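CdnC (Chryseobacterium gregarium DSM 19109, PDB 7MGV) is an ATP-grasp ligase that installs single and bicyclic omega-ester macrocycles in a ribosomally made, multicore precursor peptide. Local coordinates at residues Ile300-Ile303 with Glu309-Phe312; Leu236-Val241 with Thr276-Asp281; Arg143-Asp146 with Glu150-Lys153. All blocks are in the same frame, centred on the assembly; numbering follows the deposited sequence.

Along the chain the three contacts follow one another in series, none enclosing or crossing another. Interaction 3 comes first and closes the short turn between helices 139-145 and 148-158. Interaction 2 spans 34 residues, from strand 234-241 through strand 244-251 and edge strand 274-276 to the start of helix 280-293. Interaction 1 then closes the hairpin of strands 297-304 and 310-316. Interactions 1 and 2 share one antiparallel sheet: I300 N lies 2.9 Å from I238 O, and Y310 packs on L236 and P279. F312 of interaction 1 also packs against Q151 and L152, bringing the helix pair of interaction 3 against the hairpin, whereas interactions 2 and 3 do not touch.

Interaction 1 of 3, residues Ile300-Ile303 with Glu309-Phe312; sequences IDMI and EYYF. With ADP (adenosine-5'-diphosphate), chain F.
M302 and F312 face each other as a non-hydrogen-bonded pair in an antiparallel beta hairpin, at one side of the five-stranded sheet that forms part of the ADP site. The next pair, I303 with Y311, is hydrogen-bonded. I303 N gives its hydrogen to Y311 O at 2.9 Å, in the carbonyl plane, and Y311 N answers to I303 O, tilted somewhat from that plane. M302 CA adds a C-H contact to Y311 O at 3.1 Å.

M302 and F312 share the face of the sheet that helix 280-293 covers, through I282 and L289. An unbranched, flexible methionine suits this place: its chain bends at chi3 (81°), carrying CE across to the partner strand, where it lies 3.7 Å from Y310 CB and near the plane of the Y310 ring, at its edge. F312 has CG anti to the backbone N (chi1 176°), and its ring crosses the I300 side chain at about a right angle, CE2 lying 3.7 Å from I300 CG2. F160 meets the same ring, so the large flat phenyl has apolar neighbours from more than one element.

I303 turns to the opposite face, toward the nucleotide. Beta-branched isoleucine fits a strand and offers an apolar arm to a flat base: touching I230 as well, its CD1 methyl sits over the face of the adenine, 3.8 Å from ADP C4.

Interaction 2 of 3, residues Leu236-Val241 with Thr276-Asp281; sequences LRITVV and TELPQD
Where I238 meets L278 the two backbones stay well apart, their CA atoms 9.2 Å from each other, and no hydrogen bond joins the segments. The spacing follows from the antiparallel sheet of this ATP-grasp ligase, in which strand 244-251 lies between strand 234-241 and edge strand 274-276. Side chains must therefore bridge across the middle strand, and L278 does so, passing over V245 and A247.

I238 and L278 reach toward each other tip to tip. I238 has CG1 anti to its carbonyl carbon (chi1 -55°) and continues extended, so that CD1 becomes the outermost atom; it meets both methyls of the leucine, L278 CD2 at 3.7 Å and L278 CD1 at 3.8 Å. A forked leucine suits this place because its two branches can embrace a single methyl. L236 adds a looser contact from the side, its CD1 lying 4.2 Å from L278 CD2.

This apolar cluster lies on the sheet face that also carries M302 and receives helix 280-293, with I286 touching I238; ADP lies against the other face. P279, right after the leucine, occupies the N-cap position of that helix, so L278 fills the corner where the chain passes from sheet to helix. T276 divides its branches: OG1 is hydrogen-bonded to E249 OE1, while its methyl, CG2, stands 4.3 Å from L236 CD2.

Interaction 3 of 3, residues Arg143-Asp146 with Glu150-Lys153; sequences RRLD and EQLK
R144 and E150 both set CG anti to the backbone N (chi1 -171° and -167°) and continue extended, so that two long side chains cross at about a right angle with their charged ends together. The guanidinium grips the carboxylate side-on, through NE and NH2. R144 NH2 donates to E150 OE2 at 2.8 Å, coming from above the carboxylate plane, while R144 NE is shared between the two oxygens, 3.2 Å from E150 OE1. The flat groups are turned 41° against each other, so this is a twisted salt bridge, in which E150 OE2 accepts from both nitrogens.

The pair bridges two consecutive helices of this ATP-grasp ligase, 139-145 and 148-158, joined by a short turn, and Y293 of helix 280-293 packs against R144, L145, E150 and Q151 alike. With an alanine in place of R144 the guanidinium is gone, and the E150 carboxylate, left without that mate, would probably be freer to turn in a largely buried place. From the second subunit, E129 packs on R144 and S130 on E150.

One residue along on each helix, a neutral amide does the bridging. Q151 suits this place because it can donate and accept at once: its OE1 takes a hydrogen from I315 N of the hairpin, and its NE2 donates to L145 O at 2.7 Å, in the carbonyl plane, with L145 CD1 3.9 Å from the same nitrogen.

Interaction 1 of 3, residues Ile300-Ile303 with Glu309-Phe312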
loop_
_atom_site.group_PDB
_atom_site.type_symbol
_atom_site.label_atom_id
_atom_site.label_comp_id
_atom_site.label_asym_id
_atom_site.label_seq_id
_atom_site.Cartn_x
_atom_site.Cartn_y
_atom_site.Cartn_z
ATOM N N ILE A 300 -12.162 -2.925 16.002
ATOM C CA ILE A 300 -12.827 -1.628 16.010
ATOM C C ILE A 300 -12.772 -1.043 17.413
ATOM O O ILE A 300 -12.972 -1.756 18.407
ATOM C CB ILE A 300 -14.285 -1.753 15.520
ATOM C CG1 ILE A 300 -14.324 -2.188 14.054
ATOM C CG2 ILE A 300 -15.038 -0.442 15.703
ATOM C CD1 ILE A 300 -14.528 -3.672 13.856
ATOM N N ASP A 301 -12.499 0.257 17.497
ATOM C CA ASP A 301 -12.526 0.998 18.750
ATOM C C ASP A 301 -13.757 1.894 18.781
ATOM O O ASP A 301 -14.071 2.566 17.791
ATOM C CB ASP A 301 -11.256 1.836 18.920
ATOM C CG ASP A 301 -10.011 0.982 19.060
ATOM O OD1 ASP A 301 -8.901 1.493 18.797
ATOM O OD2 ASP A 301 -10.144 -0.202 19.428
ATOM N N MET A 302 -14.455 1.902 19.914
ATOM C CA MET A 302 -15.642 2.730 20.062
ATOM C C MET A 302 -15.654 3.377 21.439
ATOM O O MET A 302 -15.043 2.886 22.390
ATOM C CB MET A 302 -16.933 1.924 19.846
ATOM C CG MET A 302 -17.081 1.336 18.450
ATOM S SD MET A 302 -18.772 0.827 18.079
ATOM C CE MET A 302 -19.514 2.394 17.635
ATOM N N ILE A 303 -16.371 4.493 21.531
ATOM C CA ILE A 303 -16.583 5.193 22.793
ATOM C C ILE A 303 -18.079 5.408 22.975
ATOM O O ILE A 303 -18.754 5.891 22.060
ATOM C CB ILE A 303 -15.834 6.541 22.841
ATOM C CG1 ILE A 303 -14.327 6.325 22.704
ATOM C CG2 ILE A 303 -16.148 7.278 24.135
ATOM C CD1 ILE A 303 -13.531 7.612 22.631
ATOM N N GLU A 309 -24.703 7.210 23.390
ATOM C CA GLU A 309 -24.555 7.098 21.946
ATOM C C GLU A 309 -23.186 6.515 21.623
ATOM O O GLU A 309 -22.199 6.793 22.312
ATOM C CB GLU A 309 -24.736 8.449 21.249
ATOM C CG GLU A 309 -24.332 9.655 22.071
ATOM C CD GLU A 309 -24.779 10.960 21.441
ATOM O OE1 GLU A 309 -24.540 12.027 22.043
ATOM O OE2 GLU A 309 -25.373 10.915 20.342
ATOM N N TYR A 310 -23.135 5.702 20.574
ATOM C CA TYR A 310 -21.945 4.940 20.221
ATOM C C TYR A 310 -21.162 5.693 19.152
ATOM O O TYR A 310 -21.712 6.036 18.100
ATOM C CB TYR A 310 -22.328 3.543 19.733
ATOM C CG TYR A 310 -22.811 2.625 20.837
ATOM C CD1 TYR A 310 -24.009 2.867 21.498
ATOM C CD2 TYR A 310 -22.067 1.516 21.219
ATOM C CE1 TYR A 310 -24.451 2.034 22.509
ATOM C CE2 TYR A 310 -22.503 0.676 22.227
ATOM C CZ TYR A 310 -23.695 0.939 22.869
ATOM O OH TYR A 310 -24.127 0.105 23.872
ATOM N N TYR A 311 -19.881 5.943 19.421
ATOM C CA TYR A 311 -19.003 6.672 18.519
ATOM C C TYR A 311 -17.934 5.724 17.996
ATOM O O TYR A 311 -17.183 5.133 18.783
ATOM C CB TYR A 311 -18.350 7.860 19.226
ATOM C CG TYR A 311 -19.249 9.063 19.403
ATOM C CD1 TYR A 311 -20.183 9.111 20.430
ATOM C CD2 TYR A 311 -19.155 10.154 18.551
ATOM C CE1 TYR A 311 -21.003 10.210 20.598
ATOM C CE2 TYR A 311 -19.970 11.259 18.712
ATOM C CZ TYR A 311 -20.892 11.281 19.737
ATOM O OH TYR A 311 -21.706 12.376 19.901
ATOM N N PHE A 312 -17.882 5.577 16.675
ATOM C CA PHE A 312 -16.789 4.875 16.019
ATOM C C PHE A 312 -15.531 5.731 16.076
ATOM O O PHE A 312 -15.583 6.946 15.867
ATOM C CB PHE A 312 -17.179 4.573 14.568
ATOM C CG PHE A 312 -16.093 3.932 13.751
ATOM C CD1 PHE A 312 -15.188 4.707 13.040
ATOM C CD2 PHE A 312 -15.998 2.554 13.664
ATOM C CE1 PHE A 312 -14.196 4.118 12.278
ATOM C CE2 PHE A 312 -15.008 1.959 12.902
ATOM C CZ PHE A 312 -14.107 2.743 12.208
HETATM P PB ADP F . -3.062 3.763 23.516
HETATM O O1B ADP F . -4.046 3.651 22.375
HETATM O O2B ADP F . -1.676 3.267 23.186
HETATM O O3B ADP F . -3.606 3.310 24.851
HETATM P PA ADP F . -3.235 6.337 22.477
HETATM O O1A ADP F . -2.794 5.719 21.170
HETATM O O2A ADP F . -2.827 7.744 22.845
HETATM O O3A ADP F . -2.885 5.352 23.698
HETATM O "O5'" ADP F . -4.835 6.241 22.544
HETATM C "C5'" ADP F . -5.659 7.320 22.129
HETATM C "C4'" ADP F . -6.747 7.473 23.181
HETATM O "O4'" ADP F . -7.493 8.663 22.934
HETATM C "C3'" ADP F . -7.715 6.301 23.173
HETATM O "O3'" ADP F . -7.651 5.614 24.426
HETATM C "C2'" ADP F . -9.090 6.908 22.996
HETATM O "O2'" ADP F . -9.972 6.440 24.019
HETATM C "C1'" ADP F . -8.883 8.409 23.114
HETATM N N9 ADP F . -9.647 9.111 22.060
HETATM C C8 ADP F . -9.474 8.972 20.731
HETATM N N7 ADP F . -10.341 9.758 20.045
HETATM C C5 ADP F . -11.090 10.416 20.951
HETATM C C6 ADP F . -12.190 11.404 20.910
HETATM N N6 ADP F . -12.679 11.856 19.730
HETATM N N1 ADP F . -12.689 11.834 22.091
HETATM C C2 ADP F . -12.213 11.393 23.271
HETATM N N3 ADP F . -11.217 10.499 23.384
HETATM C C4 ADP F . -10.629 9.983 22.278
#

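Interaction 2 of 3, residues Leu236-Val241 with Thr276-Asp281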
loop_
_atom_site.group_PDB
_atom_site.type_symbol
_atom_site.label_atom_id
_atom_site.label_comp_id
_atom_site.label_asym_id
_atom_site.label_seq_id
_atom_site.Cartn_x
_atom_site.Cartn_y
_atom_site.Cartn_z
ATOM N N LEU A 236 -14.978 0.601 24.160
ATOM C CA LEU A 236 -15.308 -0.668 23.523
ATOM C C LEU A 236 -14.216 -1.086 22.553
ATOM O O LEU A 236 -13.758 -0.276 21.738
ATOM C CB LEU A 236 -16.639 -0.580 22.769
ATOM C CG LEU A 236 -17.913 -0.243 23.543
ATOM C CD1 LEU A 236 -19.075 -0.070 22.582
ATOM C CD2 LEU A 236 -18.220 -1.324 24.555
ATOM N N ARG A 237 -13.825 -2.357 22.632
ATOM C CA ARG A 237 -13.005 -3.016 21.625
ATOM C C ARG A 237 -13.814 -4.158 21.029
ATOM O O ARG A 237 -14.290 -5.032 21.760
ATOM C CB ARG A 237 -11.703 -3.561 22.219
ATOM C CG ARG A 237 -10.864 -2.541 22.962
ATOM C CD ARG A 237 -9.832 -1.899 22.054
ATOM N NE ARG A 237 -9.565 -0.513 22.429
ATOM C CZ ARG A 237 -8.404 -0.076 22.907
ATOM N NH1 ARG A 237 -7.391 -0.917 23.070
ATOM N NH2 ARG A 237 -8.254 1.203 23.222
ATOM N N ILE A 238 -13.967 -4.159 19.709
ATOM C CA ILE A 238 -14.767 -5.165 19.020
ATOM C C ILE A 238 -13.861 -5.900 18.044
ATOM O O ILE A 238 -13.374 -5.312 17.071
ATOM C CB ILE A 238 -15.971 -4.548 18.299
ATOM C CG1 ILE A 238 -16.820 -3.740 19.282
ATOM C CG2 ILE A 238 -16.804 -5.632 17.645
ATOM C CD1 ILE A 238 -17.790 -2.790 18.620
ATOM N N THR A 239 -13.628 -7.182 18.305
ATOM C CA THR A 239 -12.885 -8.050 17.400
ATOM C C THR A 239 -13.878 -8.810 16.532
ATOM O O THR A 239 -14.769 -9.492 17.050
ATOM C CB THR A 239 -11.989 -9.018 18.172
ATOM O OG1 THR A 239 -11.312 -8.315 19.222
ATOM C CG2 THR A 239 -10.959 -9.645 17.244
ATOM N N VAL A 240 -13.729 -8.692 15.219
ATOM C CA VAL A 240 -14.606 -9.347 14.259
ATOM C C VAL A 240 -13.774 -10.338 13.465
ATOM O O VAL A 240 -12.785 -9.953 12.825
ATOM C CB VAL A 240 -15.290 -8.338 13.325
ATOM C CG1 VAL A 240 -16.445 -9.000 12.591
ATOM C CG2 VAL A 240 -15.765 -7.138 14.115
ATOM N N VAL A 241 -14.171 -11.607 13.517
ATOM C CA VAL A 241 -13.566 -12.679 12.732
ATOM C C VAL A 241 -14.676 -13.239 11.851
ATOM O O VAL A 241 -15.533 -13.996 12.322
ATOM C CB VAL A 241 -12.948 -13.772 13.610
ATOM C CG1 VAL A 241 -12.226 -14.799 12.747
ATOM C CG2 VAL A 241 -12.002 -13.163 14.637
ATOM N N THR A 276 -18.862 -8.142 26.717
ATOM C CA THR A 276 -20.152 -7.472 26.724
ATOM C C THR A 276 -20.866 -7.804 25.421
ATOM O O THR A 276 -20.314 -8.466 24.536
ATOM C CB THR A 276 -19.985 -5.960 26.911
ATOM O OG1 THR A 276 -21.258 -5.363 27.190
ATOM C CG2 THR A 276 -19.396 -5.327 25.656
ATOM N N GLU A 277 -22.108 -7.341 25.306
ATOM C CA GLU A 277 -22.927 -7.584 24.128
ATOM C C GLU A 277 -23.382 -6.252 23.552
ATOM O O GLU A 277 -23.834 -5.371 24.293
ATOM C CB GLU A 277 -24.126 -8.471 24.471
ATOM C CG GLU A 277 -23.725 -9.861 24.937
ATOM C CD GLU A 277 -24.862 -10.609 25.597
ATOM O OE1 GLU A 277 -26.026 -10.193 25.419
ATOM O OE2 GLU A 277 -24.592 -11.609 26.296
ATOM N N LEU A 278 -23.258 -6.110 22.239
ATOM C CA LEU A 278 -23.587 -4.874 21.548
ATOM C C LEU A 278 -25.075 -4.806 21.233
ATOM O O LEU A 278 -25.728 -5.840 21.052
ATOM C CB LEU A 278 -22.799 -4.765 20.245
ATOM C CG LEU A 278 -21.277 -4.868 20.309
ATOM C CD1 LEU A 278 -20.716 -5.190 18.937
ATOM C CD2 LEU A 278 -20.672 -3.582 20.847
ATOM N N PRO A 279 -25.632 -3.599 21.171
ATOM C CA PRO A 279 -26.951 -3.435 20.552
ATOM C C PRO A 279 -26.920 -3.952 19.122
ATOM O O PRO A 279 -25.923 -3.806 18.412
ATOM C CB PRO A 279 -27.187 -1.923 20.610
ATOM C CG PRO A 279 -26.334 -1.455 21.750
ATOM C CD PRO A 279 -25.122 -2.340 21.741
ATOM N N GLN A 280 -28.027 -4.573 18.702
ATOM C CA GLN A 280 -28.031 -5.287 17.428
ATOM C C GLN A 280 -27.788 -4.357 16.247
ATOM O O GLN A 280 -27.229 -4.785 15.229
ATOM C CB GLN A 280 -29.345 -6.048 17.257
ATOM C CG GLN A 280 -29.250 -7.512 17.665
ATOM C CD GLN A 280 -30.555 -8.060 18.204
ATOM O OE1 GLN A 280 -31.593 -7.403 18.139
ATOM N NE2 GLN A 280 -30.506 -9.272 18.748
ATOM N N ASP A 281 -28.183 -3.087 16.357
ATOM C CA ASP A 281 -27.901 -2.139 15.282
ATOM C C ASP A 281 -26.404 -1.867 15.165
ATOM O O ASP A 281 -25.861 -1.807 14.053
ATOM C CB ASP A 281 -28.672 -0.837 15.511
ATOM C CG ASP A 281 -28.566 -0.337 16.939
ATOM O OD1 ASP A 281 -28.673 -1.162 17.870
ATOM O OD2 ASP A 281 -28.379 0.883 17.133
#

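Interaction 3 of 3, residues Arg143-Asp146 with Glu150-Lys153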
loop_
_atom_site.group_PDB
_atom_site.type_symbol
_atom_site.label_atom_id
_atom_site.label_comp_id
_atom_site.label_asym_id
_atom_site.label_seq_id
_atom_site.Cartn_x
_atom_site.Cartn_y
_atom_site.Cartn_z
ATOM N N ARG A 143 -2.632 -1.556 3.220
ATOM C CA ARG A 143 -2.314 -0.203 2.780
ATOM C C ARG A 143 -3.575 0.637 2.628
ATOM O O ARG A 143 -3.578 1.829 2.957
ATOM C CB ARG A 143 -1.531 -0.251 1.468
ATOM C CG ARG A 143 -1.169 1.114 0.905
ATOM C CD ARG A 143 -0.387 1.948 1.912
ATOM N NE ARG A 143 -0.160 3.306 1.427
ATOM C CZ ARG A 143 0.862 3.662 0.654
ATOM N NH1 ARG A 143 1.757 2.757 0.277
ATOM N NH2 ARG A 143 0.990 4.921 0.256
ATOM N N ARG A 144 -4.659 0.032 2.131
ATOM C CA ARG A 144 -5.927 0.749 2.050
ATOM C C ARG A 144 -6.444 1.107 3.437
ATOM O O ARG A 144 -6.985 2.199 3.643
ATOM C CB ARG A 144 -6.973 -0.079 1.304
ATOM C CG ARG A 144 -8.238 0.715 1.013
ATOM C CD ARG A 144 -9.445 -0.160 0.730
ATOM N NE ARG A 144 -10.664 0.645 0.677
ATOM C CZ ARG A 144 -11.858 0.186 0.317
ATOM N NH1 ARG A 144 -12.010 -1.084 -0.033
ATOM N NH2 ARG A 144 -12.902 1.003 0.301
ATOM N N LEU A 145 -6.286 0.200 4.403
ATOM C CA LEU A 145 -6.772 0.473 5.752
ATOM C C LEU A 145 -5.920 1.494 6.498
ATOM O O LEU A 145 -6.339 1.958 7.565
ATOM C CB LEU A 145 -6.852 -0.825 6.556
ATOM C CG LEU A 145 -8.242 -1.461 6.625
ATOM C CD1 LEU A 145 -9.259 -0.461 7.151
ATOM C CD2 LEU A 145 -8.664 -1.989 5.265
ATOM N N ASP A 146 -4.747 1.861 5.970
ATOM C CA ASP A 146 -3.941 2.904 6.597
ATOM C C ASP A 146 -4.595 4.277 6.506
ATOM O O ASP A 146 -4.193 5.191 7.234
ATOM C CB ASP A 146 -2.549 2.953 5.961
ATOM C CG ASP A 146 -1.663 1.798 6.398
ATOM O OD1 ASP A 146 -1.842 1.307 7.533
ATOM O OD2 ASP A 146 -0.786 1.386 5.609
ATOM N N GLU A 150 -10.537 7.582 5.205
ATOM C CA GLU A 150 -11.514 6.719 4.552
ATOM C C GLU A 150 -12.292 5.898 5.572
ATOM O O GLU A 150 -13.484 5.644 5.383
ATOM C CB GLU A 150 -10.840 5.798 3.534
ATOM C CG GLU A 150 -11.847 5.118 2.616
ATOM C CD GLU A 150 -11.287 3.921 1.878
ATOM O OE1 GLU A 150 -10.304 3.319 2.363
ATOM O OE2 GLU A 150 -11.842 3.571 0.817
ATOM N N GLN A 151 -11.636 5.467 6.654
ATOM C CA GLN A 151 -12.355 4.778 7.722
ATOM C C GLN A 151 -13.486 5.644 8.258
ATOM O O GLN A 151 -14.631 5.191 8.373
ATOM C CB GLN A 151 -11.402 4.404 8.857
ATOM C CG GLN A 151 -10.379 3.344 8.519
ATOM C CD GLN A 151 -9.413 3.103 9.662
ATOM O OE1 GLN A 151 -9.738 3.345 10.825
ATOM N NE2 GLN A 151 -8.217 2.629 9.336
ATOM N N LEU A 152 -13.181 6.903 8.584
ATOM C CA LEU A 152 -14.202 7.787 9.135
ATOM C C LEU A 152 -15.307 8.062 8.121
ATOM O O LEU A 152 -16.494 8.040 8.468
ATOM C CB LEU A 152 -13.564 9.090 9.614
ATOM C CG LEU A 152 -12.650 8.937 10.834
ATOM C CD1 LEU A 152 -11.984 10.256 11.200
ATOM C CD2 LEU A 152 -13.430 8.379 12.016
ATOM N N LYS A 153 -14.942 8.303 6.859
ATOM C CA LYS A 153 -15.950 8.582 5.838
ATOM C C LYS A 153 -16.871 7.383 5.624
ATOM O O LYS A 153 -18.098 7.531 5.554
ATOM C CB LYS A 153 -15.270 8.988 4.529
ATOM C CG LYS A 153 -14.684 10.391 4.558
ATOM C CD LYS A 153 -13.923 10.718 3.284
ATOM C CE LYS A 153 -13.457 12.167 3.283
ATOM N NZ LYS A 153 -12.616 12.489 2.097
#